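Local atomic coordinates of nucleoporin GLE1 (Saccharomyces cerevisiae, PDB entry 6B4E), a protein that functions as a component of the nuclear pore complex and as an mRNA export factor, and binds inositol hexakisphosphate. Residues His227-Ile230 and Leu231-Trp235; Gly247-Ala250 and Ser251-Leu254; Gly258-Leu261 and Thr262-Ala266. One frame throughout, in Å; residues are numbered along the deposited sequence. Where two conformers were deposited one is given.

Contact 1: residues His227-Ile230 and Leu231-Trp235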
ATOM      1  N   HIS A 227      -4.797   8.334  -9.225  1.00 27.21           N
ATOM      2  CA  HIS A 227      -3.342   8.353  -9.081  1.00 28.22           C
ATOM      3  C   HIS A 227      -2.905   9.509  -8.194  1.00 21.07           C
ATOM      4  O   HIS A 227      -2.002   9.363  -7.355  1.00 22.02           O
ATOM      5  CB  HIS A 227      -2.669   8.469 -10.442  1.00 27.41           C
ATOM      6  CG  HIS A 227      -2.844   7.258 -11.296  1.00 26.71           C
ATOM      7  ND1 HIS A 227      -3.911   7.105 -12.156  1.00 26.70           N
ATOM      8  CD2 HIS A 227      -2.100   6.133 -11.410  1.00 27.21           C
ATOM      9  CE1 HIS A 227      -3.809   5.943 -12.776  1.00 38.91           C
ATOM     10  NE2 HIS A 227      -2.716   5.337 -12.345  1.00 28.04           N
ATOM     11  N   PHE A 228      -3.527  10.666  -8.370  1.00 22.61           N
ATOM     12  CA  PHE A 228      -3.158  11.818  -7.572  1.00 19.22           C
ATOM     13  C   PHE A 228      -3.630  11.659  -6.141  1.00 21.45           C
ATOM     14  O   PHE A 228      -2.934  12.070  -5.206  1.00 21.48           O
ATOM     15  CB  PHE A 228      -3.728  13.096  -8.187  1.00 28.31           C
ATOM     16  CG  PHE A 228      -3.093  13.470  -9.507  1.00 25.78           C
ATOM     17  CD1 PHE A 228      -1.854  14.076  -9.551  1.00 24.27           C
ATOM     18  CD2 PHE A 228      -3.735  13.198 -10.700  1.00 22.23           C
ATOM     19  CE1 PHE A 228      -1.271  14.411 -10.754  1.00 23.63           C
ATOM     20  CE2 PHE A 228      -3.161  13.539 -11.908  1.00 21.72           C
ATOM     21  CZ  PHE A 228      -1.923  14.151 -11.930  1.00 25.57           C
ATOM     22  N   VAL A 229      -4.819  11.079  -5.958  1.00 20.86           N
ATOM     23  CA  VAL A 229      -5.319  10.815  -4.617  1.00 23.51           C
ATOM     24  C   VAL A 229      -4.351   9.919  -3.852  1.00 22.05           C
ATOM     25  O   VAL A 229      -3.987  10.221  -2.714  1.00 21.49           O
ATOM     26  CB  VAL A 229      -6.731  10.202  -4.675  1.00 25.48           C
ATOM     27  CG1 VAL A 229      -7.182   9.773  -3.278  1.00 26.53           C
ATOM     28  CG2 VAL A 229      -7.711  11.212  -5.228  1.00 24.93           C
ATOM     29  N   ILE A 230      -3.960   8.782  -4.432  1.00 21.74           N
ATOM     30  CA  ILE A 230      -3.126   7.870  -3.662  1.00 21.07           C
ATOM     31  C   ILE A 230      -1.747   8.480  -3.438  1.00 20.65           C
ATOM     32  O   ILE A 230      -1.115   8.214  -2.409  1.00 23.01           O
ATOM     33  CB  ILE A 230      -3.043   6.477  -4.313  1.00 25.76           C
ATOM     34  CG1 ILE A 230      -2.346   6.519  -5.669  1.00 23.43           C
ATOM     35  CG2 ILE A 230      -4.450   5.860  -4.425  1.00 31.22           C
ATOM     36  CD1 ILE A 230      -0.837   6.277  -5.580  1.00 24.33           C
ATOM     37  N   LEU A 231      -1.256   9.308  -4.371  1.00 21.56           N
ATOM     38  CA  LEU A 231       0.029   9.971  -4.155  1.00 17.63           C
ATOM     39  C   LEU A 231      -0.053  10.972  -3.008  1.00 22.57           C
ATOM     40  O   LEU A 231       0.910  11.143  -2.254  1.00 22.14           O
ATOM     41  CB  LEU A 231       0.503  10.664  -5.440  1.00 21.35           C
ATOM     42  CG  LEU A 231       1.025   9.756  -6.565  1.00 26.89           C
ATOM     43  CD1 LEU A 231       1.339  10.554  -7.823  1.00 23.86           C
ATOM     44  CD2 LEU A 231       2.248   8.995  -6.109  1.00 27.36           C
ATOM     45  N   GLY A 232      -1.187  11.648  -2.862  1.00 17.90           N
ATOM     46  CA  GLY A 232      -1.350  12.557  -1.736  1.00 19.17           C
ATOM     47  C   GLY A 232      -1.501  11.817  -0.422  1.00 25.49           C
ATOM     48  O   GLY A 232      -0.943  12.227   0.599  1.00 21.16           O
ATOM     49  N   SER A 233      -2.261  10.710  -0.424  1.00 19.44           N
ATOM     50  CA  SER A 233      -2.318   9.876   0.765  1.00 16.65           C
ATOM     51  C   SER A 233      -0.937   9.344   1.118  1.00 18.85           C
ATOM     52  O   SER A 233      -0.562   9.291   2.301  1.00 21.29           O
ATOM     53  CB  SER A 233      -3.276   8.708   0.534  1.00 21.91           C
ATOM     54  OG  SER A 233      -4.578   9.207   0.324  1.00 21.51           O
ATOM     55  N   TRP A 234      -0.196   8.878   0.102  1.00 20.02           N
ATOM     56  CA  TRP A 234       1.176   8.428   0.299  1.00 20.29           C
ATOM     57  C   TRP A 234       2.025   9.530   0.919  1.00 18.88           C
ATOM     58  O   TRP A 234       2.763   9.299   1.885  1.00 19.41           O
ATOM     59  CB  TRP A 234       1.781   7.984  -1.035  1.00 22.54           C
ATOM     60  CG  TRP A 234       3.235   7.673  -0.889  1.00 19.84           C
ATOM     61  CD1 TRP A 234       3.788   6.469  -0.563  1.00 20.65           C
ATOM     62  CD2 TRP A 234       4.324   8.596  -1.007  1.00 18.00           C
ATOM     63  NE1 TRP A 234       5.149   6.586  -0.472  1.00 20.35           N
ATOM     64  CE2 TRP A 234       5.506   7.877  -0.736  1.00 19.38           C
ATOM     65  CE3 TRP A 234       4.414   9.956  -1.312  1.00 20.95           C
ATOM     66  CZ2 TRP A 234       6.759   8.468  -0.778  1.00 24.18           C
ATOM     67  CZ3 TRP A 234       5.669  10.545  -1.348  1.00 21.93           C
ATOM     68  CH2 TRP A 234       6.805   9.806  -1.068  1.00 16.33           C
ATOM     69  N   TRP A 235       1.935  10.739   0.362  1.00 18.54           N
ATOM     70  CA  TRP A 235       2.747  11.871   0.812  1.00 20.85           C
ATOM     71  C   TRP A 235       2.527  12.172   2.289  1.00 17.85           C
ATOM     72  O   TRP A 235       3.489  12.292   3.057  1.00 19.82           O
ATOM     73  CB  TRP A 235       2.400  13.084  -0.042  1.00 16.70           C
ATOM     74  CG  TRP A 235       3.255  14.327   0.082  1.00 20.02           C
ATOM     75  CD1 TRP A 235       3.435  15.114   1.182  1.00 15.06           C
ATOM     76  CD2 TRP A 235       3.981  14.943  -0.977  1.00 16.79           C
ATOM     77  NE1 TRP A 235       4.241  16.194   0.868  1.00 20.69           N
ATOM     78  CE2 TRP A 235       4.595  16.099  -0.456  1.00 18.37           C
ATOM     79  CE3 TRP A 235       4.185  14.617  -2.321  1.00 18.39           C
ATOM     80  CZ2 TRP A 235       5.373  16.947  -1.241  1.00 21.49           C
ATOM     81  CZ3 TRP A 235       4.972  15.452  -3.093  1.00 22.98           C
ATOM     82  CH2 TRP A 235       5.557  16.602  -2.554  1.00 19.72           C
TER
HETATM   83  O   HOH W   1      -5.602  11.689  -0.333  1.00 26.81           O
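Near its N-terminal end, helix 225-264 makes a regular turn in which Leu-231 N, Gly-232 N, Ser-233 N and Trp-234 N each bond the carbonyl four residues back. The bond from Ser-233 N to Val-229 O, 2.9 Å long, is nearly straight, with an N-H...O angle of 170°. That from Trp-234 N to Ile-230 O is of ordinary length, 2.8 Å. On the partly exposed flank a water joins the same turn, donating to Val-229 O over 3.2 Å and pairing with Ser-233 OG at 2.8 Å.

This turn lies in the all-helical C-terminal domain of GLE1, and its apolar flank faces helices 169-188 and 206-216. There Ile-230 places CG1 between its own backbone N and carbonyl carbon (chi1 65°), which swings CD1 alongside Leu-231, 4.1 Å from Leu-231 CG. Leu-231 CG in turn sits 3.2 Å from His-227 O, so the leucine branch point flanks a carbonyl already engaged by Leu-231 N. Met-176 and Ile-215 pack on Ile-230, and Leu-212 on Leu-231. The two polar rings are tied to other parts of the chain: His-227 NE2 bonds Thr-144 OG1 while ND1 takes Thr-224 N, and Trp-234 NE1 bonds Ser-208 OG. Trp-234 CB rests 3.2 Å from Ile-230 O, and its indole presents its edge, in plane, to Leu-231 O.

Contact 2: residues Gly247-Ala250 and Ser251-Leu254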
ATOM      1  N   GLY A 247      17.050  11.487  -0.119  1.00 19.80           N
ATOM      2  CA  GLY A 247      17.619  12.826  -0.237  1.00 23.13           C
ATOM      3  C   GLY A 247      17.295  13.535  -1.538  1.00 18.57           C
ATOM      4  O   GLY A 247      16.119  13.721  -1.904  1.00 20.19           O
ATOM      5  N   ASN A 248      18.351  13.986  -2.230  1.00 18.86           N
ATOM      6  CA  ASN A 248      18.162  14.773  -3.444  1.00 18.66           C
ATOM      7  C   ASN A 248      17.416  13.987  -4.515  1.00 23.23           C
ATOM      8  O   ASN A 248      16.710  14.580  -5.341  1.00 22.99           O
ATOM      9  CB  ASN A 248      19.518  15.258  -3.986  1.00 17.37           C
ATOM     10  CG  ASN A 248      20.365  14.141  -4.538  1.00 22.94           C
ATOM     11  OD1 ASN A 248      20.633  13.138  -3.863  1.00 23.16           O
ATOM     12  ND2 ASN A 248      20.808  14.308  -5.778  1.00 23.17           N
ATOM     13  N   GLN A 249      17.564  12.662  -4.533  1.00 18.80           N
ATOM     14  CA  GLN A 249      16.869  11.859  -5.535  1.00 19.27           C
ATOM     15  C   GLN A 249      15.392  11.743  -5.204  1.00 23.32           C
ATOM     16  O   GLN A 249      14.532  11.868  -6.086  1.00 19.69           O
ATOM     17  CB  GLN A 249      17.527  10.483  -5.651  1.00 19.13           C
ATOM     18  CG  GLN A 249      19.033  10.546  -5.902  1.00 21.71           C
ATOM     19  CD  GLN A 249      19.401  11.067  -7.295  1.00 25.70           C
ATOM     20  OE1 GLN A 249      18.531  11.360  -8.114  1.00 20.95           O
ATOM     21  NE2 GLN A 249      20.701  11.176  -7.563  1.00 26.36           N
ATOM     22  N   ALA A 250      15.071  11.544  -3.928  1.00 20.37           N
ATOM     23  CA  ALA A 250      13.684  11.684  -3.501  1.00 21.68           C
ATOM     24  C   ALA A 250      13.135  13.042  -3.887  1.00 18.22           C
ATOM     25  O   ALA A 250      12.006  13.143  -4.379  1.00 19.84           O
ATOM     26  CB  ALA A 250      13.569  11.505  -1.992  1.00 26.17           C
ATOM     27  N   SER A 251      13.919  14.100  -3.688  1.00 17.35           N
ATOM     28  CA  SER A 251      13.427  15.446  -3.983  1.00 16.62           C
ATOM     29  C   SER A 251      13.094  15.604  -5.456  1.00 21.08           C
ATOM     30  O   SER A 251      12.081  16.212  -5.804  1.00 19.06           O
ATOM     31  CB  SER A 251      14.456  16.499  -3.574  1.00 19.98           C
ATOM     32  OG  SER A 251      14.683  16.495  -2.171  1.00 22.46           O
ATOM     33  N   LYS A 252      13.950  15.095  -6.341  1.00 18.31           N
ATOM     34  CA  LYS A 252      13.640  15.151  -7.767  1.00 20.41           C
ATOM     35  C   LYS A 252      12.326  14.440  -8.067  1.00 18.21           C
ATOM     36  O   LYS A 252      11.549  14.884  -8.919  1.00 20.12           O
ATOM     37  CB  LYS A 252      14.768  14.522  -8.581  1.00 19.06           C
ATOM     38  CG  LYS A 252      16.057  15.334  -8.538  1.00 21.67           C
ATOM     39  CD  LYS A 252      17.290  14.493  -8.832  1.00 26.27           C
ATOM     40  CE  LYS A 252      17.227  13.831 -10.185  1.00 22.51           C
ATOM     41  NZ  LYS A 252      18.482  13.052 -10.470  1.00 22.98           N
ATOM     42  N   LEU A 253      12.060  13.327  -7.382  1.00 20.22           N
ATOM     43  CA  LEU A 253      10.859  12.565  -7.694  1.00 25.35           C
ATOM     44  C   LEU A 253       9.623  13.239  -7.110  1.00 27.29           C
ATOM     45  O   LEU A 253       8.548  13.203  -7.724  1.00 21.70           O
ATOM     46  CB  LEU A 253      11.028  11.125  -7.190  1.00 24.90           C
ATOM     47  CG  LEU A 253       9.996  10.082  -7.616  1.00 28.36           C
ATOM     48  CD1 LEU A 253       9.623  10.209  -9.079  1.00 25.13           C
ATOM     49  CD2 LEU A 253      10.539   8.707  -7.331  1.00 25.74           C
ATOM     50  N   LEU A 254       9.753  13.880  -5.942  1.00 17.69           N
ATOM     51  CA  LEU A 254       8.631  14.648  -5.398  1.00 19.74           C
ATOM     52  C   LEU A 254       8.299  15.835  -6.286  1.00 21.04           C
ATOM     53  O   LEU A 254       7.118  16.163  -6.483  1.00 19.46           O
ATOM     54  CB  LEU A 254       8.932  15.133  -3.980  1.00 22.12           C
ATOM     55  CG  LEU A 254       9.092  14.060  -2.895  1.00 20.56           C
ATOM     56  CD1 LEU A 254       9.092  14.767  -1.535  1.00 18.58           C
ATOM     57  CD2 LEU A 254       8.008  13.023  -2.946  1.00 21.63           C
TER
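Bends at chi2 of Gln-249 (-70°) and at chi3 of Lys-252 (59°) lay these two side chains side by side, pointing the same way, and bring their polar ends together. Lys-252 NZ donates to Gln-249 OE1 at 2.9 Å, tilted slightly from the amide's carbonyl plane. Lys-252 CD follows the same oxygen at 3.4 Å, so the aliphatic part of the lysine lies against the amide. Neither group ends its bonding here: Gln-249 NE2 and Lys-252 NZ each make two hydrogen bonds to the backbone of another protein's chain, and Asn-248 OD1 makes one. The internal bond is likely to hold amide and ammonium in place for that partner.

At the start of the turn, Gly-247 O accepts twice from Ser-251. Ser-251 N reaches it at 2.9 Å in the carbonyl plane, whereas Ser-251 OG, set beside its own backbone N, donates at 3.1 Å from well above that plane. The bonds continue through Lys-252 N and Leu-253 N to Leu-254 N, 2.8 Å from Ala-250 O, while Leu-253 packs on Trp-209 and Leu-212 of helix 206-216.

Gly-247 has a positive phi of 51°, and the amides of Asn-248 and Gln-249 lack bonds to the preceding turn; the arrangement is that of a helix restarting after a sharp kink, here with its first turn serving as a docking surface for a bound protein.

Contact 3: residues Gly258-Leu261 and Thr262-Ala266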
ATOM      1  N   GLY A 258       4.701  16.307  -7.986  1.00 20.82           N
ATOM      2  CA  GLY A 258       3.934  17.429  -7.472  1.00 16.58           C
ATOM      3  C   GLY A 258       3.840  18.608  -8.413  1.00 25.36           C
ATOM      4  O   GLY A 258       2.839  19.335  -8.394  1.00 25.31           O
ATOM      5  N   GLU A 259       4.871  18.837  -9.231  0.53 23.16           N
ATOM      6  CA  GLU A 259       4.877  19.926 -10.204  0.53 23.78           C
ATOM      7  C   GLU A 259       4.576  19.419 -11.610  0.53 26.02           C
ATOM      8  O   GLU A 259       3.602  19.846 -12.236  0.53 22.18           O
ATOM      9  CB  GLU A 259       6.229  20.653 -10.196  0.53 30.04           C
ATOM     10  CG  GLU A 259       6.367  21.718 -11.278  0.53 19.49           C
ATOM     11  CD  GLU A 259       5.303  22.813 -11.166  0.53 30.20           C
ATOM     12  OE1 GLU A 259       4.717  23.196 -12.198  0.53 25.71           O
ATOM     13  OE2 GLU A 259       5.057  23.297 -10.039  0.53 23.67           O
ATOM     14  N   GLU A 260       5.393  18.489 -12.113  1.00 25.91           N
ATOM     15  CA  GLU A 260       5.299  18.114 -13.521  1.00 28.17           C
ATOM     16  C   GLU A 260       4.048  17.294 -13.810  1.00 26.07           C
ATOM     17  O   GLU A 260       3.316  17.583 -14.758  1.00 28.56           O
ATOM     18  CB  GLU A 260       6.559  17.352 -13.944  1.00 30.07           C
ATOM     19  CG  GLU A 260       6.636  17.030 -15.432  1.00 58.24           C
ATOM     20  CD  GLU A 260       6.663  18.278 -16.320  1.00 53.65           C
ATOM     21  OE1 GLU A 260       6.459  18.140 -17.546  1.00 80.46           O
ATOM     22  OE2 GLU A 260       6.889  19.394 -15.797  1.00 48.60           O
ATOM     23  N   LEU A 261       3.791  16.254 -13.022  1.00 24.57           N
ATOM     24  CA  LEU A 261       2.631  15.409 -13.287  1.00 27.23           C
ATOM     25  C   LEU A 261       1.329  16.194 -13.135  1.00 26.36           C
ATOM     26  O   LEU A 261       0.428  16.084 -13.975  1.00 26.59           O
ATOM     27  CB  LEU A 261       2.669  14.195 -12.361  1.00 21.61           C
ATOM     28  CG  LEU A 261       1.625  13.109 -12.615  1.00 24.93           C
ATOM     29  CD1 LEU A 261       1.760  12.514 -14.009  1.00 33.53           C
ATOM     30  CD2 LEU A 261       1.760  12.032 -11.565  1.00 28.12           C
ATOM     31  N   THR A 262       1.214  17.010 -12.087  1.00 24.35           N
ATOM     32  CA  THR A 262       0.009  17.823 -11.923  1.00 26.21           C
ATOM     33  C   THR A 262      -0.126  18.844 -13.054  1.00 29.16           C
ATOM     34  O   THR A 262      -1.237  19.097 -13.538  1.00 27.61           O
ATOM     35  CB  THR A 262       0.021  18.536 -10.568  1.00 23.56           C
ATOM     36  OG1 THR A 262       1.182  19.365 -10.474  1.00 26.06           O
ATOM     37  CG2 THR A 262       0.044  17.557  -9.437  1.00 24.47           C
ATOM     38  N   SER A 263       0.989  19.458 -13.472  1.00 22.84           N
ATOM     39  CA  SER A 263       0.934  20.439 -14.557  1.00 30.09           C
ATOM     40  C   SER A 263       0.437  19.802 -15.845  1.00 34.12           C
ATOM     41  O   SER A 263      -0.374  20.391 -16.574  1.00 27.83           O
ATOM     42  CB  SER A 263       2.314  21.068 -14.796  1.00 35.14           C
ATOM     43  OG  SER A 263       2.607  22.095 -13.871  1.00 90.86           O
ATOM     44  N   ARG A 264       0.932  18.604 -16.158  1.00 27.84           N
ATOM     45  CA  ARG A 264       0.588  17.967 -17.420  1.00 38.83           C
ATOM     46  C   ARG A 264      -0.881  17.578 -17.491  1.00 46.56           C
ATOM     47  O   ARG A 264      -1.416  17.451 -18.597  1.00 34.01           O
ATOM     48  CB  ARG A 264       1.470  16.736 -17.633  1.00 35.46           C
ATOM     49  CG  ARG A 264       2.944  17.071 -17.820  1.00 39.15           C
ATOM     50  CD  ARG A 264       3.208  17.690 -19.170  1.00 37.21           C
ATOM     51  NE  ARG A 264       2.895  16.770 -20.258  1.00 34.28           N
ATOM     52  CZ  ARG A 264       3.743  15.872 -20.751  1.00 60.82           C
ATOM     53  NH1 ARG A 264       3.363  15.086 -21.746  1.00 88.28           N
ATOM     54  NH2 ARG A 264       4.966  15.759 -20.254  1.00 79.76           N
ATOM     55  N   MET A 265      -1.536  17.380 -16.341  1.00 30.39           N
ATOM     56  CA  MET A 265      -2.943  17.002 -16.276  1.00 29.50           C
ATOM     57  C   MET A 265      -3.835  18.157 -15.842  1.00 37.23           C
ATOM     58  O   MET A 265      -4.979  17.925 -15.450  1.00 32.41           O
ATOM     59  CB  MET A 265      -3.141  15.828 -15.314  1.00 26.91           C
ATOM     60  CG  MET A 265      -2.218  14.629 -15.532  1.00 40.62           C
ATOM     61  SD  MET A 265      -2.310  13.922 -17.202  1.00 42.17           S
ATOM     62  CE  MET A 265      -3.984  13.354 -17.232  1.00 36.16           C
ATOM     63  N   ALA A 266      -3.328  19.398 -15.886  1.00 29.57           N
ATOM     64  CA  ALA A 266      -4.005  20.512 -15.223  1.00 27.81           C
ATOM     65  C   ALA A 266      -5.400  20.758 -15.775  1.00 30.63           C
ATOM     66  O   ALA A 266      -6.290  21.176 -15.030  1.00 30.87           O
ATOM     67  CB  ALA A 266      -3.170  21.785 -15.356  1.00 29.87           C
TER
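Thr-262 OG1 lies 2.7 Å from Gly-258 O and 3.0 Å from Glu-259 O, a hydroxyl set between two successive carbonyls. The position follows from chi1 of 59°, which lodges OG1 between the threonine's backbone N and carbonyl carbon and leaves CG2 beside the backbone N, where it packs on Phe-228. In the pi-type turn at residues 258-261 the amide does not reach its usual acceptor, Thr-262 N being 4.7 Å from Gly-258 O, and the threonine hydroxyl takes its place beside that carbonyl. An alanine here has no hydroxyl and no CG2, which would probably leave Gly-258 O without its side-chain partner in this widened turn, take a polar neighbour from Glu-259 O and weaken the contact with Phe-228.

Glu-259 O is also the acceptor for Ser-263 N at 2.9 Å, with Ser-263 OG close by at 3.0 Å. Glu-259 has two modelled conformers, so the approach of its carboxylate to the serine hydroxyl is less certain; in one of them OE2 forms a salt bridge with Arg-277. One residue on, Arg-264 N bonds Glu-260 O at 2.9 Å. The side chains of the same pair meet only loosely: Glu-260 OE1 stands at the in-plane edge of the guanidinium, in a long salt bridge of 3.9 Å to Arg-264 NH2, and the two flat groups are turned 70° apart. A weak bond of 3.3 Å from Met-265 N to Leu-261 O follows as the chain leaves helical geometry.

Outward, Leu-261 packs on Phe-228 and Leu-231 of the earlier arm of helix 225-264, and Met-265 reaches Tyr-270. Apolar side chains of another protein's chain touch Glu-260, Leu-261 and Arg-264, while helix 271-284 meets the turn through Leu-276, Arg-277 and Leu-280.

From the N terminus, contacts 1, 2 and 3 follow in series on helix 225-264; each closes only a single helical turn, and none nests in or crosses another. The kink at Gly-247 marks where the chain turns back, and the later arm runs roughly antiparallel to the earlier one. Contact 2 therefore returns to contact 1 through Leu-254 CD2, 3.8 Å from Trp-234 CZ3, and contact 3 does so through Met-265 CG, 3.6 Å from Phe-228 CZ. Contacts 2 and 3 lie farther along the same arm, with centres about 16 Å apart and no direct touch. Together the arms connect helices 206-216 and 271-284, and contacts 2 and 3 both meet the chain of another protein.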